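Local coordinates for devB protein (Vibrio cholerae O1 biovar eltor str. N16961, PDB 1Y89) that is of unestablished function but probably belongs to the glucosamine-6-phosphate isomerase/6-phosphogluconolactonase family and may act on a phosphorylated sugar, at residues N127-F132 against T177-Q182; F132-L137 against R186-V191. All blocks are in the same frame, centred on the assembly; numbering follows the deposited sequence.

How the interactions relate
After the strands and helices of the N-terminal half, the chain passes through 127-132 and continues as strand 134-137. Beyond strands 161-165 and 172-176, helix 178-183 returns to 127-132 and closes the loop of interaction 1. A few residues later strand 186-191 pairs with strand 134-137, closing the loop of interaction 2. The segments alternate along the chain, so the two loops cross rather than nest, and Phe132 belongs to both. Interaction 1 packs the short helix against the segment leading into the central sheet, and interaction 2 joins two neighbouring parallel strands within it. Leu181 links them, its CD2 packing 3.8 Å from Leu137 CD1.

Interaction 1: residues N127-F132 against T177-Q182; sequences NGTPVF and TAKVLQ
Thr129 and Val180 bring the two backbones together, their CA atoms 6.6 Å apart, where the first turn of helix 178-183 packs beside the short strand 129-130 on the way into the parallel part of the central sheet of this Rossmann-like fold. Direct contact is made by side chains, and two waters connect the polar groups. Val180 is a short branched residue, which lets one methyl reach the ring of Phe132 while the helix backbone stays close to the strand: with CG1 anti to its backbone N (chi1 177°), that methyl lies 3.9 Å from Phe132 CD1, in an oblique approach. Val180 thus adds an apolar contact to a ring that is also met edge-to-face by Trp65, touched by Met119 of helix 108-122 and paired with Lys176 in a cation-pi contact. Lys179 meets Thr129 separately: its extended chain crosses the threonine, and its CE lies 3.2 Å from Thr129 OG1. The length of the lysine carries its ammonium past the threonine to the carbonyl of Ala158, while a water receives a second bond from Lys179 NZ at 3.0 Å. That same water is held by Thr129 OG1 and donates to Asn127 O, so threonine offers a methyl to the helix and a hydroxyl to the water. A second water lies in the plane of the Phe132 ring, at its edge; it accepts from Phe132 N and donates to Pro130 O at 2.7 Å and to Val180 O at 2.8 Å.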
ATOM      1  N   ASN A 127       1.489 -25.119  -9.728  1.00 29.78           N
ATOM      2  CA  ASN A 127       1.001 -26.369  -9.116  1.00 29.96           C
ATOM      3  C   ASN A 127      -0.397 -26.697  -9.594  1.00 29.20           C
ATOM      4  O   ASN A 127      -1.215 -27.182  -8.818  1.00 29.40           O
ATOM      5  CB  ASN A 127       1.015 -26.281  -7.581  1.00 31.26           C
ATOM      6  CG  ASN A 127       2.422 -26.253  -7.007  1.00 34.59           C
ATOM      7  OD1 ASN A 127       3.201 -27.168  -7.220  1.00 40.39           O
ATOM      8  ND2 ASN A 127       2.753 -25.193  -6.274  1.00 37.90           N
ATOM      9  N   GLY A 128      -0.672 -26.424 -10.873  1.00 28.24           N
ATOM     10  CA  GLY A 128      -1.985 -26.707 -11.470  1.00 26.71           C
ATOM     11  C   GLY A 128      -3.050 -25.626 -11.333  1.00 26.40           C
ATOM     12  O   GLY A 128      -4.095 -25.678 -11.994  1.00 26.46           O
ATOM     13  N   THR A 129      -2.818 -24.645 -10.457  1.00 24.95           N
ATOM     14  CA  THR A 129      -3.839 -23.656 -10.161  1.00 23.79           C
ATOM     15  C   THR A 129      -3.551 -22.398 -10.980  1.00 23.24           C
ATOM     16  O   THR A 129      -2.411 -21.904 -10.972  1.00 22.64           O
ATOM     17  CB  THR A 129      -3.861 -23.328  -8.656  1.00 24.50           C
ATOM     18  OG1 THR A 129      -3.938 -24.560  -7.901  1.00 23.60           O
ATOM     19  CG2 THR A 129      -5.029 -22.386  -8.281  1.00 22.48           C
ATOM     20  N   PRO A 130      -4.575 -21.880 -11.699  1.00 22.95           N
ATOM     21  CA  PRO A 130      -4.397 -20.596 -12.404  1.00 21.95           C
ATOM     22  C   PRO A 130      -4.027 -19.505 -11.413  1.00 21.98           C
ATOM     23  O   PRO A 130      -4.660 -19.379 -10.330  1.00 20.82           O
ATOM     24  CB  PRO A 130      -5.791 -20.313 -12.983  1.00 21.87           C
ATOM     25  CG  PRO A 130      -6.723 -21.245 -12.285  1.00 23.82           C
ATOM     26  CD  PRO A 130      -5.919 -22.443 -11.924  1.00 22.07           C
ATOM     27  N   VAL A 131      -3.030 -18.714 -11.792  1.00 21.16           N
ATOM     28  CA  VAL A 131      -2.538 -17.648 -10.933  1.00 20.74           C
ATOM     29  C   VAL A 131      -3.080 -16.291 -11.459  1.00 20.72           C
ATOM     30  O   VAL A 131      -2.631 -15.766 -12.472  1.00 20.14           O
ATOM     31  CB  VAL A 131      -1.004 -17.678 -10.860  1.00 21.80           C
ATOM     32  CG1 VAL A 131      -0.459 -16.427 -10.071  1.00 22.39           C
ATOM     33  CG2 VAL A 131      -0.521 -19.028 -10.236  1.00 20.71           C
ATOM     34  N   PHE A 132      -4.097 -15.758 -10.789  1.00 19.98           N
ATOM     35  CA  PHE A 132      -4.615 -14.453 -11.171  1.00 20.54           C
ATOM     36  C   PHE A 132      -3.613 -13.372 -10.834  1.00 20.45           C
ATOM     37  O   PHE A 132      -2.917 -13.432  -9.801  1.00 19.87           O
ATOM     38  CB  PHE A 132      -5.978 -14.175 -10.511  1.00 19.65           C
ATOM     39  CG  PHE A 132      -7.131 -14.773 -11.297  1.00 19.37           C
ATOM     40  CD1 PHE A 132      -7.418 -16.137 -11.210  1.00 21.45           C
ATOM     41  CD2 PHE A 132      -7.862 -13.977 -12.177  1.00 21.40           C
ATOM     42  CE1 PHE A 132      -8.434 -16.713 -11.976  1.00 22.00           C
ATOM     43  CE2 PHE A 132      -8.896 -14.517 -12.962  1.00 21.21           C
ATOM     44  CZ  PHE A 132      -9.199 -15.862 -12.864  1.00 20.68           C
ATOM     45  N   THR A 177     -13.199 -21.163  -5.932  1.00 20.66           N
ATOM     46  CA  THR A 177     -12.964 -21.733  -4.612  1.00 20.70           C
ATOM     47  C   THR A 177     -11.892 -20.927  -3.875  1.00 20.86           C
ATOM     48  O   THR A 177     -11.178 -20.115  -4.497  1.00 20.28           O
ATOM     49  CB  THR A 177     -12.467 -23.178  -4.710  1.00 21.07           C
ATOM     50  OG1 THR A 177     -11.289 -23.206  -5.535  1.00 20.38           O
ATOM     51  CG2 THR A 177     -13.570 -24.069  -5.287  1.00 18.75           C
ATOM     52  N   ALA A 178     -11.753 -21.172  -2.568  1.00 20.69           N
ATOM     53  CA  ALA A 178     -10.713 -20.481  -1.764  1.00 21.67           C
ATOM     54  C   ALA A 178      -9.306 -20.676  -2.371  1.00 22.13           C
ATOM     55  O   ALA A 178      -8.468 -19.765  -2.373  1.00 21.95           O
ATOM     56  CB  ALA A 178     -10.737 -20.981  -0.323  1.00 20.47           C
ATOM     57  N   LYS A 179      -9.068 -21.878  -2.890  1.00 21.35           N
ATOM     58  CA  LYS A 179      -7.788 -22.235  -3.481  1.00 21.55           C
ATOM     59  C   LYS A 179      -7.350 -21.275  -4.580  1.00 21.31           C
ATOM     60  O   LYS A 179      -6.161 -20.908  -4.665  1.00 21.72           O
ATOM     61  CB  LYS A 179      -7.918 -23.649  -4.058  1.00 21.97           C
ATOM     62  CG  LYS A 179      -6.761 -24.114  -4.857  1.00 23.35           C
ATOM     63  CD  LYS A 179      -7.086 -25.578  -5.281  1.00 22.86           C
ATOM     64  CE  LYS A 179      -5.946 -26.182  -6.003  1.00 22.03           C
ATOM     65  NZ  LYS A 179      -6.144 -27.673  -6.268  1.00 20.60           N
ATOM     66  N   VAL A 180      -8.289 -20.884  -5.443  1.00 19.84           N
ATOM     67  CA  VAL A 180      -7.922 -19.934  -6.505  1.00 20.50           C
ATOM     68  C   VAL A 180      -7.576 -18.547  -5.911  1.00 20.70           C
ATOM     69  O   VAL A 180      -6.599 -17.881  -6.323  1.00 20.56           O
ATOM     70  CB  VAL A 180      -9.057 -19.820  -7.551  1.00 20.92           C
ATOM     71  CG1 VAL A 180      -8.718 -18.771  -8.613  1.00 20.24           C
ATOM     72  CG2 VAL A 180      -9.316 -21.242  -8.189  1.00 19.67           C
ATOM     73  N   LEU A 181      -8.380 -18.079  -4.957  1.00 20.68           N
ATOM     74  CA  LEU A 181      -8.019 -16.814  -4.285  1.00 21.36           C
ATOM     75  C   LEU A 181      -6.651 -16.835  -3.617  1.00 20.78           C
ATOM     76  O   LEU A 181      -5.873 -15.882  -3.733  1.00 20.46           O
ATOM     77  CB  LEU A 181      -9.086 -16.406  -3.253  1.00 22.38           C
ATOM     78  CG  LEU A 181     -10.350 -15.715  -3.728  1.00 24.65           C
ATOM     79  CD1 LEU A 181     -10.999 -16.374  -4.962  1.00 23.40           C
ATOM     80  CD2 LEU A 181     -11.397 -15.628  -2.522  1.00 23.86           C
ATOM     81  N   GLN A 182      -6.353 -17.927  -2.925  1.00 20.99           N
ATOM     82  CA  GLN A 182      -5.084 -18.094  -2.237  1.00 21.96           C
ATOM     83  C   GLN A 182      -3.880 -18.155  -3.207  1.00 22.33           C
ATOM     84  O   GLN A 182      -2.767 -17.741  -2.852  1.00 22.09           O
ATOM     85  CB  GLN A 182      -5.153 -19.369  -1.375  1.00 21.49           C
ATOM     86  CG  GLN A 182      -6.122 -19.273  -0.182  1.00 21.65           C
ATOM     87  CD  GLN A 182      -6.477 -20.648   0.415  1.00 24.30           C
ATOM     88  OE1 GLN A 182      -6.467 -21.660  -0.289  1.00 25.32           O
ATOM     89  NE2 GLN A 182      -6.833 -20.674   1.707  1.00 25.88           N
TER
HETATM   90  O   HOH W   1      -4.468 -27.065  -8.727  1.00 29.71           O
HETATM   91  O   HOH W   2      -5.278 -17.348  -8.705  1.00 19.02           O

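Interaction 2: residues F132-L137 against R186-V191; sequences FDWILL and RISYLV
Trp134 and Arg186 both place CG anti to the backbone N (chi1 -164° and 176°), and the arginine stays extended as far as NE, so indole and guanidinium run side by side and lie flat on each other. Their centres are 3.9 Å apart and the planes differ by 12°. The stack is an off-centre cation-pi pair: Arg186 NH1 sits over one face of the indole, while CD adds a CH-pi contact over the five-membered ring. The opposite face receives Leu136 CD2, so the flat tryptophan is sandwiched between an apolar methyl and a charged plane. Its rotation is fixed by an in-plane bond from Trp134 NE1 to Ser188 OG, 2.8 Å long and nearly straight; serine suits this place because its small hydroxyl also bonds Glu226. Arg186 has salt bridges to Glu226 and Asp20 and a bond to Tyr24; the two acids would tend to stabilise its charge in this buried setting, where a PE5 molecule also touches it.

The backbones join by a parallel ladder. Ile135 N donates to Arg186 O and Ile135 O accepts from Ser188 N; next, Leu137 N donates to Ser188 O, and Leu190 N donates to Leu137 O at 2.8 Å. On the sheet face that carries Ile135, Ile187 and Tyr189, Leu137 lies alongside the tyrosine, its CD1 3.5 Å from Tyr189 CE1, and also packs on Ile187. On the other face Leu136 CB meets Leu190 CD1. The leucines and isoleucines suit strands buried in the parallel part of the central sheet of a Rossmann-like alpha/beta fold.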
ATOM      1  N   PHE A 132      -4.097 -15.758 -10.789  1.00 19.98           N
ATOM      2  CA  PHE A 132      -4.615 -14.453 -11.171  1.00 20.54           C
ATOM      3  C   PHE A 132      -3.613 -13.372 -10.834  1.00 20.45           C
ATOM      4  O   PHE A 132      -2.917 -13.432  -9.801  1.00 19.87           O
ATOM      5  CB  PHE A 132      -5.978 -14.175 -10.511  1.00 19.65           C
ATOM      6  CG  PHE A 132      -7.131 -14.773 -11.297  1.00 19.37           C
ATOM      7  CD1 PHE A 132      -7.418 -16.137 -11.210  1.00 21.45           C
ATOM      8  CD2 PHE A 132      -7.862 -13.977 -12.177  1.00 21.40           C
ATOM      9  CE1 PHE A 132      -8.434 -16.713 -11.976  1.00 22.00           C
ATOM     10  CE2 PHE A 132      -8.896 -14.517 -12.962  1.00 21.21           C
ATOM     11  CZ  PHE A 132      -9.199 -15.862 -12.864  1.00 20.68           C
ATOM     12  N   ASP A 133      -3.542 -12.390 -11.714  1.00 20.33           N
ATOM     13  CA  ASP A 133      -2.744 -11.191 -11.429  1.00 20.53           C
ATOM     14  C   ASP A 133      -3.408 -10.361 -10.346  1.00 20.02           C
ATOM     15  O   ASP A 133      -2.711  -9.762  -9.513  1.00 19.55           O
ATOM     16  CB  ASP A 133      -2.544 -10.354 -12.696  1.00 20.35           C
ATOM     17  CG  ASP A 133      -1.702 -11.071 -13.722  1.00 22.56           C
ATOM     18  OD1 ASP A 133      -0.458 -11.069 -13.580  1.00 24.60           O
ATOM     19  OD2 ASP A 133      -2.284 -11.664 -14.652  1.00 20.18           O
ATOM     20  N   TRP A 134      -4.739 -10.357 -10.328  1.00 18.78           N
ATOM     21  CA  TRP A 134      -5.468  -9.478  -9.415  1.00 19.73           C
ATOM     22  C   TRP A 134      -6.888  -9.965  -9.252  1.00 20.70           C
ATOM     23  O   TRP A 134      -7.608 -10.199 -10.252  1.00 22.48           O
ATOM     24  CB  TRP A 134      -5.507  -8.058  -9.987  1.00 19.13           C
ATOM     25  CG  TRP A 134      -5.887  -6.974  -8.968  1.00 20.51           C
ATOM     26  CD1 TRP A 134      -5.949  -7.096  -7.594  1.00 20.37           C
ATOM     27  CD2 TRP A 134      -6.183  -5.607  -9.269  1.00 21.50           C
ATOM     28  NE1 TRP A 134      -6.279  -5.876  -7.028  1.00 21.97           N
ATOM     29  CE2 TRP A 134      -6.417  -4.944  -8.037  1.00 22.83           C
ATOM     30  CE3 TRP A 134      -6.290  -4.877 -10.475  1.00 21.29           C
ATOM     31  CZ2 TRP A 134      -6.731  -3.558  -7.968  1.00 22.44           C
ATOM     32  CZ3 TRP A 134      -6.599  -3.505 -10.407  1.00 21.28           C
ATOM     33  CH2 TRP A 134      -6.814  -2.864  -9.158  1.00 22.57           C
ATOM     34  N   ILE A 135      -7.316 -10.121  -8.006  1.00 20.07           N
ATOM     35  CA  ILE A 135      -8.696 -10.493  -7.733  1.00 19.41           C
ATOM     36  C   ILE A 135      -9.265  -9.400  -6.845  1.00 20.10           C
ATOM     37  O   ILE A 135      -8.728  -9.135  -5.740  1.00 20.05           O
ATOM     38  CB  ILE A 135      -8.796 -11.893  -7.044  1.00 19.44           C
ATOM     39  CG1 ILE A 135      -8.119 -12.984  -7.926  1.00 18.36           C
ATOM     40  CG2 ILE A 135     -10.264 -12.259  -6.728  1.00 18.51           C
ATOM     41  CD1 ILE A 135      -8.212 -14.420  -7.327  1.00 19.29           C
ATOM     42  N   LEU A 136     -10.360  -8.793  -7.310  1.00 18.74           N
ATOM     43  CA  LEU A 136     -11.098  -7.785  -6.518  1.00 20.23           C
ATOM     44  C   LEU A 136     -12.210  -8.537  -5.792  1.00 20.04           C
ATOM     45  O   LEU A 136     -12.979  -9.317  -6.437  1.00 20.97           O
ATOM     46  CB  LEU A 136     -11.763  -6.746  -7.453  1.00 20.24           C
ATOM     47  CG  LEU A 136     -10.788  -5.942  -8.350  1.00 23.21           C
ATOM     48  CD1 LEU A 136     -11.584  -4.774  -9.026  1.00 24.07           C
ATOM     49  CD2 LEU A 136      -9.675  -5.394  -7.541  1.00 25.88           C
ATOM     50  N   LEU A 137     -12.306  -8.323  -4.486  1.00 19.41           N
ATOM     51  CA  LEU A 137     -13.230  -9.090  -3.648  1.00 19.75           C
ATOM     52  C   LEU A 137     -14.097  -8.166  -2.833  1.00 21.02           C
ATOM     53  O   LEU A 137     -13.683  -7.033  -2.520  1.00 21.48           O
ATOM     54  CB  LEU A 137     -12.462 -10.033  -2.686  1.00 18.81           C
ATOM     55  CG  LEU A 137     -11.709 -11.136  -3.432  1.00 20.24           C
ATOM     56  CD1 LEU A 137     -10.752 -11.834  -2.439  1.00 17.66           C
ATOM     57  CD2 LEU A 137     -12.717 -12.176  -4.035  1.00 17.47           C
ATOM     58  N   ARG A 186      -2.299 -11.203  -6.058  1.00 20.81           N
ATOM     59  CA  ARG A 186      -2.809 -10.023  -5.374  1.00 21.24           C
ATOM     60  C   ARG A 186      -4.307 -10.158  -5.240  1.00 20.84           C
ATOM     61  O   ARG A 186      -4.999 -10.396  -6.246  1.00 21.19           O
ATOM     62  CB  ARG A 186      -2.451  -8.765  -6.179  1.00 20.30           C
ATOM     63  CG  ARG A 186      -3.037  -7.455  -5.577  1.00 20.48           C
ATOM     64  CD  ARG A 186      -2.724  -6.295  -6.517  1.00 22.99           C
ATOM     65  NE  ARG A 186      -3.203  -5.017  -5.956  1.00 21.60           N
ATOM     66  CZ  ARG A 186      -3.282  -3.881  -6.631  1.00 25.01           C
ATOM     67  NH1 ARG A 186      -2.921  -3.832  -7.921  1.00 24.11           N
ATOM     68  NH2 ARG A 186      -3.748  -2.794  -6.011  1.00 24.22           N
ATOM     69  N   ILE A 187      -4.826 -10.055  -4.014  1.00 19.63           N
ATOM     70  CA  ILE A 187      -6.270 -10.013  -3.830  1.00 19.98           C
ATOM     71  C   ILE A 187      -6.562  -8.788  -2.986  1.00 20.64           C
ATOM     72  O   ILE A 187      -5.769  -8.431  -2.113  1.00 20.09           O
ATOM     73  CB  ILE A 187      -6.863 -11.331  -3.192  1.00 19.74           C
ATOM     74  CG1 ILE A 187      -6.504 -11.428  -1.693  1.00 20.79           C
ATOM     75  CG2 ILE A 187      -6.349 -12.617  -3.957  1.00 20.70           C
ATOM     76  CD1 ILE A 187      -7.109 -12.708  -0.953  1.00 20.61           C
ATOM     77  N   SER A 188      -7.689  -8.142  -3.263  1.00 20.76           N
ATOM     78  CA  SER A 188      -7.979  -6.851  -2.669  1.00 21.26           C
ATOM     79  C   SER A 188      -9.419  -6.836  -2.244  1.00 20.27           C
ATOM     80  O   SER A 188     -10.303  -6.843  -3.101  1.00 20.25           O
ATOM     81  CB  SER A 188      -7.735  -5.682  -3.664  1.00 21.78           C
ATOM     82  OG  SER A 188      -6.446  -5.747  -4.266  1.00 21.86           O
ATOM     83  N   TYR A 189      -9.638  -6.814  -0.934  1.00 19.87           N
ATOM     84  CA  TYR A 189     -10.985  -6.725  -0.370  1.00 20.63           C
ATOM     85  C   TYR A 189     -11.408  -5.262  -0.338  1.00 20.44           C
ATOM     86  O   TYR A 189     -10.707  -4.438   0.260  1.00 19.05           O
ATOM     87  CB  TYR A 189     -11.003  -7.275   1.052  1.00 19.62           C
ATOM     88  CG  TYR A 189     -10.778  -8.768   1.130  1.00 19.89           C
ATOM     89  CD1 TYR A 189     -11.813  -9.655   0.801  1.00 18.63           C
ATOM     90  CD2 TYR A 189      -9.542  -9.297   1.577  1.00 20.29           C
ATOM     91  CE1 TYR A 189     -11.648 -11.022   0.873  1.00 18.01           C
ATOM     92  CE2 TYR A 189      -9.341 -10.693   1.651  1.00 19.41           C
ATOM     93  CZ  TYR A 189     -10.409 -11.539   1.314  1.00 20.43           C
ATOM     94  OH  TYR A 189     -10.272 -12.911   1.374  1.00 21.16           O
ATOM     95  N   LEU A 190     -12.497  -4.941  -1.040  1.00 19.69           N
ATOM     96  CA  LEU A 190     -12.916  -3.556  -1.244  1.00 20.51           C
ATOM     97  C   LEU A 190     -14.109  -3.372  -0.317  1.00 21.52           C
ATOM     98  O   LEU A 190     -15.198  -3.918  -0.559  1.00 20.51           O
ATOM     99  CB  LEU A 190     -13.314  -3.306  -2.706  1.00 21.19           C
ATOM    100  CG  LEU A 190     -12.279  -3.741  -3.763  1.00 20.79           C
ATOM    101  CD1 LEU A 190     -12.806  -3.396  -5.196  1.00 22.50           C
ATOM    102  CD2 LEU A 190     -10.873  -3.106  -3.474  1.00 20.45           C
ATOM    103  N   VAL A 191     -13.883  -2.624   0.771  1.00 21.20           N
ATOM    104  CA  VAL A 191     -14.840  -2.630   1.889  1.00 22.06           C
ATOM    105  C   VAL A 191     -15.125  -1.194   2.271  1.00 23.61           C
ATOM    106  O   VAL A 191     -14.345  -0.593   3.006  1.00 23.09           O
ATOM    107  CB  VAL A 191     -14.285  -3.400   3.104  1.00 22.08           C
ATOM    108  CG1 VAL A 191     -15.355  -3.520   4.191  1.00 23.82           C
ATOM    109  CG2 VAL A 191     -13.816  -4.807   2.674  1.00 20.84           C
TER